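Local atomic coordinates of beta-glucosidase (Chaetomella raphigera, PDB entry 6JXG), a protein that probably hydrolyses terminal, non-reducing beta-D-glucosyl residues with release of beta-D-glucose, as a secreted family 3 glycoside hydrolase of cellulose breakdown. Residues Y584-A596 with S701-S713. Residues are numbered along the deposited sequence; the frame is centred on the assembly and turned at random.
Sequences YSQLTAKYSDTSA and SRDIRLQGSLKCS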
loop_
_atom_site.group_PDB
_atom_site.type_symbol
_atom_site.label_atom_id
_atom_site.label_comp_id
_atom_site.label_asym_id
_atom_site.label_seq_id
_atom_site.Cartn_x
_atom_site.Cartn_y
_atom_site.Cartn_z
ATOM N N TYR A 584 -11.229 6.619 -26.823
ATOM C CA TYR A 584 -11.596 5.250 -26.534
ATOM C C TYR A 584 -12.713 4.836 -27.495
ATOM O O TYR A 584 -13.588 5.637 -27.773
ATOM C CB TYR A 584 -12.155 5.184 -25.148
ATOM C CG TYR A 584 -11.208 5.263 -23.992
ATOM C CD1 TYR A 584 -11.163 4.230 -23.041
ATOM C CD2 TYR A 584 -10.464 6.405 -23.764
ATOM C CE1 TYR A 584 -10.368 4.318 -21.909
ATOM C CE2 TYR A 584 -9.599 6.457 -22.677
ATOM C CZ TYR A 584 -9.592 5.436 -21.747
ATOM O OH TYR A 584 -8.730 5.468 -20.698
ATOM N N SER A 585 -12.705 3.613 -27.967
ATOM C CA SER A 585 -13.781 3.118 -28.779
ATOM C C SER A 585 -13.838 1.591 -28.708
ATOM O O SER A 585 -13.058 0.945 -28.002
ATOM C CB SER A 585 -13.612 3.569 -30.223
ATOM O OG SER A 585 -12.439 3.035 -30.761
ATOM N N GLN A 586 -14.758 1.034 -29.480
ATOM C CA GLN A 586 -14.833 -0.409 -29.709
ATOM C C GLN A 586 -14.955 -1.258 -28.444
ATOM O O GLN A 586 -14.146 -2.137 -28.181
ATOM C CB GLN A 586 -13.644 -0.826 -30.573
ATOM C CG GLN A 586 -13.794 -0.294 -32.004
ATOM C CD GLN A 586 -12.812 -0.911 -32.976
ATOM O OE1 GLN A 586 -12.577 -2.142 -32.958
ATOM N NE2 GLN A 586 -12.236 -0.084 -33.834
ATOM N N LEU A 587 -15.967 -1.006 -27.634
ATOM C CA LEU A 587 -16.110 -1.782 -26.432
ATOM C C LEU A 587 -16.593 -3.165 -26.817
ATOM O O LEU A 587 -17.489 -3.275 -27.610
ATOM C CB LEU A 587 -17.207 -1.178 -25.620
ATOM C CG LEU A 587 -17.340 -1.203 -24.128
ATOM C CD1 LEU A 587 -18.750 -1.421 -23.718
ATOM C CD2 LEU A 587 -16.406 -2.025 -23.335
ATOM N N THR A 588 -16.048 -4.212 -26.217
ATOM C CA THR A 588 -16.623 -5.572 -26.283
ATOM C C THR A 588 -16.839 -6.099 -24.868
ATOM O O THR A 588 -16.105 -5.723 -23.970
ATOM C CB THR A 588 -15.711 -6.534 -27.063
ATOM O OG1 THR A 588 -14.525 -6.760 -26.318
ATOM C CG2 THR A 588 -15.344 -5.932 -28.377
ATOM N N ALA A 589 -17.776 -7.010 -24.682
ATOM C CA ALA A 589 -18.044 -7.619 -23.410
ATOM C C ALA A 589 -18.572 -8.982 -23.718
ATOM O O ALA A 589 -19.414 -9.100 -24.605
ATOM C CB ALA A 589 -19.092 -6.836 -22.635
ATOM N N LYS A 590 -18.017 -10.021 -23.094
ATOM C CA LYS A 590 -18.416 -11.394 -23.416
ATOM C C LYS A 590 -18.340 -12.238 -22.155
ATOM O O LYS A 590 -17.351 -12.234 -21.458
ATOM C CB LYS A 590 -17.505 -11.977 -24.489
ATOM C CG LYS A 590 -17.605 -13.495 -24.644
ATOM C CD LYS A 590 -16.735 -14.012 -25.805
ATOM C CE LYS A 590 -17.595 -14.206 -27.055
ATOM N NZ LYS A 590 -17.116 -15.314 -27.928
ATOM N N TYR A 591 -19.413 -12.931 -21.840
ATOM C CA TYR A 591 -19.368 -13.906 -20.776
ATOM C C TYR A 591 -18.657 -15.157 -21.386
ATOM O O TYR A 591 -19.132 -15.747 -22.325
ATOM C CB TYR A 591 -20.818 -14.115 -20.342
ATOM C CG TYR A 591 -21.114 -13.906 -18.880
ATOM C CD1 TYR A 591 -22.106 -13.029 -18.417
ATOM C CD2 TYR A 591 -20.450 -14.653 -17.965
ATOM C CE1 TYR A 591 -22.358 -12.869 -17.035
ATOM C CE2 TYR A 591 -20.697 -14.543 -16.607
ATOM C CZ TYR A 591 -21.627 -13.664 -16.117
ATOM O OH TYR A 591 -21.794 -13.727 -14.680
ATOM N N SER A 592 -17.492 -15.543 -20.907
ATOM C CA SER A 592 -16.842 -16.678 -21.444
ATOM C C SER A 592 -17.177 -17.952 -20.631
ATOM O O SER A 592 -16.957 -19.043 -21.103
ATOM C CB SER A 592 -15.355 -16.428 -21.523
ATOM O OG SER A 592 -14.856 -16.016 -20.263
ATOM N N ASP A 593 -17.755 -17.819 -19.448
ATOM C CA ASP A 593 -18.115 -18.969 -18.586
ATOM C C ASP A 593 -19.395 -18.619 -17.868
ATOM O O ASP A 593 -19.382 -17.911 -16.833
ATOM C CB ASP A 593 -17.012 -19.346 -17.511
ATOM C CG ASP A 593 -17.457 -20.490 -16.562
ATOM O OD1 ASP A 593 -16.842 -20.755 -15.480
ATOM O OD2 ASP A 593 -18.458 -21.149 -16.903
ATOM N N THR A 594 -20.518 -19.131 -18.386
ATOM C CA THR A 594 -21.842 -18.925 -17.758
ATOM C C THR A 594 -22.229 -20.025 -16.723
ATOM O O THR A 594 -23.292 -19.969 -16.109
ATOM C CB THR A 594 -22.942 -18.780 -18.854
ATOM O OG1 THR A 594 -22.821 -19.830 -19.817
ATOM C CG2 THR A 594 -22.722 -17.430 -19.630
ATOM N N SER A 595 -21.330 -20.983 -16.497
ATOM C CA SER A 595 -21.605 -22.136 -15.636
ATOM C C SER A 595 -21.648 -21.797 -14.153
ATOM O O SER A 595 -21.411 -20.666 -13.717
ATOM C CB SER A 595 -20.532 -23.198 -15.850
ATOM O OG SER A 595 -19.367 -22.868 -15.091
ATOM N N ALA A 596 -21.984 -22.805 -13.373
ATOM C CA ALA A 596 -21.832 -22.750 -11.926
ATOM C C ALA A 596 -20.317 -22.870 -11.603
ATOM O O ALA A 596 -19.533 -23.505 -12.374
ATOM C CB ALA A 596 -22.595 -23.896 -11.293
ATOM N N SER A 701 -12.779 7.353 -12.641
ATOM C CA SER A 701 -14.089 7.066 -12.109
ATOM C C SER A 701 -15.184 7.985 -12.593
ATOM O O SER A 701 -16.344 7.670 -12.368
ATOM C CB SER A 701 -14.157 7.072 -10.546
ATOM O OG SER A 701 -13.881 8.320 -9.942
ATOM N N ARG A 702 -14.874 9.117 -13.160
ATOM C CA ARG A 702 -15.872 10.027 -13.710
ATOM C C ARG A 702 -15.723 10.344 -15.192
ATOM O O ARG A 702 -16.728 10.773 -15.775
ATOM C CB ARG A 702 -15.928 11.340 -12.879
ATOM C CG ARG A 702 -16.563 11.032 -11.529
ATOM C CD ARG A 702 -16.939 12.246 -10.743
ATOM N NE ARG A 702 -17.455 11.811 -9.463
ATOM C CZ ARG A 702 -18.481 12.383 -8.817
ATOM N NH1 ARG A 702 -19.103 13.533 -9.266
ATOM N NH2 ARG A 702 -18.863 11.827 -7.742
ATOM N N ASP A 703 -14.539 10.124 -15.802
ATOM C CA ASP A 703 -14.351 10.331 -17.256
ATOM C C ASP A 703 -14.639 9.029 -18.051
ATOM O O ASP A 703 -13.741 8.295 -18.526
ATOM C CB ASP A 703 -12.978 10.893 -17.482
ATOM C CG ASP A 703 -12.712 11.305 -18.892
ATOM O OD1 ASP A 703 -13.672 11.316 -19.683
ATOM O OD2 ASP A 703 -11.558 11.643 -19.253
ATOM N N ILE A 704 -15.921 8.704 -18.059
ATOM C CA ILE A 704 -16.407 7.506 -18.639
ATOM C C ILE A 704 -16.670 7.763 -20.120
ATOM O O ILE A 704 -17.440 8.671 -20.510
ATOM C CB ILE A 704 -17.683 7.031 -17.949
ATOM C CG1 ILE A 704 -17.418 6.692 -16.457
ATOM C CG2 ILE A 704 -18.204 5.806 -18.682
ATOM C CD1 ILE A 704 -16.340 5.642 -16.224
ATOM N N ARG A 705 -16.037 6.943 -20.942
ATOM C CA ARG A 705 -16.062 7.140 -22.343
ATOM C C ARG A 705 -16.930 6.099 -23.048
ATOM O O ARG A 705 -17.365 6.370 -24.138
ATOM C CB ARG A 705 -14.667 7.032 -22.924
ATOM C CG ARG A 705 -13.686 7.966 -22.246
ATOM C CD ARG A 705 -13.878 9.418 -22.659
ATOM N NE ARG A 705 -12.774 10.178 -22.079
ATOM C CZ ARG A 705 -11.575 10.342 -22.632
ATOM N NH1 ARG A 705 -11.298 9.943 -23.870
ATOM N NH2 ARG A 705 -10.653 11.006 -21.972
ATOM N N LEU A 706 -17.077 4.919 -22.479
ATOM C CA LEU A 706 -17.813 3.844 -23.144
ATOM C C LEU A 706 -18.729 3.203 -22.146
ATOM O O LEU A 706 -18.459 3.126 -20.928
ATOM C CB LEU A 706 -16.870 2.821 -23.774
ATOM C CG LEU A 706 -15.753 3.329 -24.665
ATOM C CD1 LEU A 706 -14.660 2.289 -24.767
ATOM C CD2 LEU A 706 -16.330 3.721 -26.024
ATOM N N GLN A 707 -19.836 2.711 -22.652
ATOM C CA GLN A 707 -20.773 2.053 -21.777
ATOM C C GLN A 707 -21.317 0.815 -22.458
ATOM O O GLN A 707 -21.512 0.774 -23.680
ATOM C CB GLN A 707 -21.884 3.041 -21.429
ATOM C CG GLN A 707 -23.010 2.514 -20.556
ATOM C CD GLN A 707 -24.142 1.802 -21.300
ATOM O OE1 GLN A 707 -24.560 2.172 -22.390
ATOM N NE2 GLN A 707 -24.626 0.744 -20.708
ATOM N N GLY A 708 -21.546 -0.215 -21.672
ATOM C CA GLY A 708 -22.119 -1.430 -22.207
ATOM C C GLY A 708 -22.743 -2.199 -21.092
ATOM O O GLY A 708 -22.855 -1.718 -20.003
ATOM N N SER A 709 -23.140 -3.410 -21.377
ATOM C CA SER A 709 -23.715 -4.256 -20.320
ATOM C C SER A 709 -23.360 -5.706 -20.522
ATOM O O SER A 709 -22.845 -6.090 -21.558
ATOM C CB SER A 709 -25.213 -4.029 -20.218
ATOM O OG SER A 709 -25.786 -4.406 -21.423
ATOM N N LEU A 710 -23.506 -6.470 -19.459
ATOM C CA LEU A 710 -23.265 -7.890 -19.473
ATOM C C LEU A 710 -24.554 -8.425 -18.928
ATOM O O LEU A 710 -24.913 -8.159 -17.786
ATOM C CB LEU A 710 -22.139 -8.292 -18.528
ATOM C CG LEU A 710 -20.779 -8.805 -18.953
ATOM C CD1 LEU A 710 -20.060 -9.274 -17.691
ATOM C CD2 LEU A 710 -20.790 -9.879 -20.018
ATOM N N LYS A 711 -25.287 -9.099 -19.790
ATOM C CA LYS A 711 -26.448 -9.900 -19.421
ATOM C C LYS A 711 -25.973 -10.840 -18.315
ATOM O O LYS A 711 -24.877 -11.383 -18.427
ATOM C CB LYS A 711 -26.885 -10.699 -20.644
ATOM C CG LYS A 711 -25.681 -11.199 -21.512
ATOM C CD LYS A 711 -25.116 -10.141 -22.529
ATOM C CE LYS A 711 -23.592 -10.110 -22.548
ATOM N NZ LYS A 711 -22.985 -8.859 -23.105
ATOM N N CYS A 712 -26.738 -10.946 -17.231
ATOM C CA CYS A 712 -26.398 -11.798 -16.068
ATOM C C CYS A 712 -26.738 -13.280 -16.299
ATOM O O CYS A 712 -27.501 -13.838 -15.528
ATOM C CB CYS A 712 -27.159 -11.355 -14.806
ATOM S SG CYS A 712 -26.792 -9.699 -14.208
ATOM N N SER A 713 -26.135 -13.884 -17.328
ATOM C CA SER A 713 -26.243 -15.313 -17.640
ATOM C C SER A 713 -25.332 -15.577 -18.832
ATOM O O SER A 713 -25.386 -14.823 -19.820
ATOM C CB SER A 713 -27.684 -15.692 -18.014
ATOM O OG SER A 713 -28.215 -14.751 -18.947
HETATM O O HOH W 1 -12.896 8.847 -26.122
#
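Arg705 NH1 donates both to the backbone O of Phe582 and to a water 3.0 Å away, and that water also accepts from Tyr584 N at 2.9 Å. This bridge ties together edge strands of the two sheets of the fibronectin type III-like beta-sandwich: 582-591 borders the three-stranded sheet and 704-711 the four-stranded one. Their segments run nearly parallel, 10° apart, with axes approaching to 6.6 Å, yet share no direct hydrogen bond, so side chains and the water make the join. Asp703 fixes the guanidinium side-on, NE to OD1 at 2.8 Å and NH2 to OD2 at 2.9 Å, both carboxylate oxygens lying close to the guanidinium plane. With CG anti to the carbonyl carbon (chi1 -54°), Arg705 sets that atom over one face of the Tyr584 ring, a CH-pi contact 4.2 Å from the centroid, while ring and guanidinium planes stand 65° apart. A leucine in place of Arg705 would probably leave Asp703 without its salt-bridge partner and the water without the NH1 donor that links it to this strand. Tyr584 OH is hydrogen-bonded to Glu630 OE1. Farther along, Leu706 packs CD1 on Tyr584 CB and its CB on Leu587 CG; Leu587 CD1 reaches Gln707 O at 3.5 Å and lies over Gly708, where a CB would collide with it. Near the C-terminus, Leu710 CD2 touches the Tyr591 ring obliquely, while Lys711 O meets that ring's edge, 3.2 Å from Tyr591 CD1.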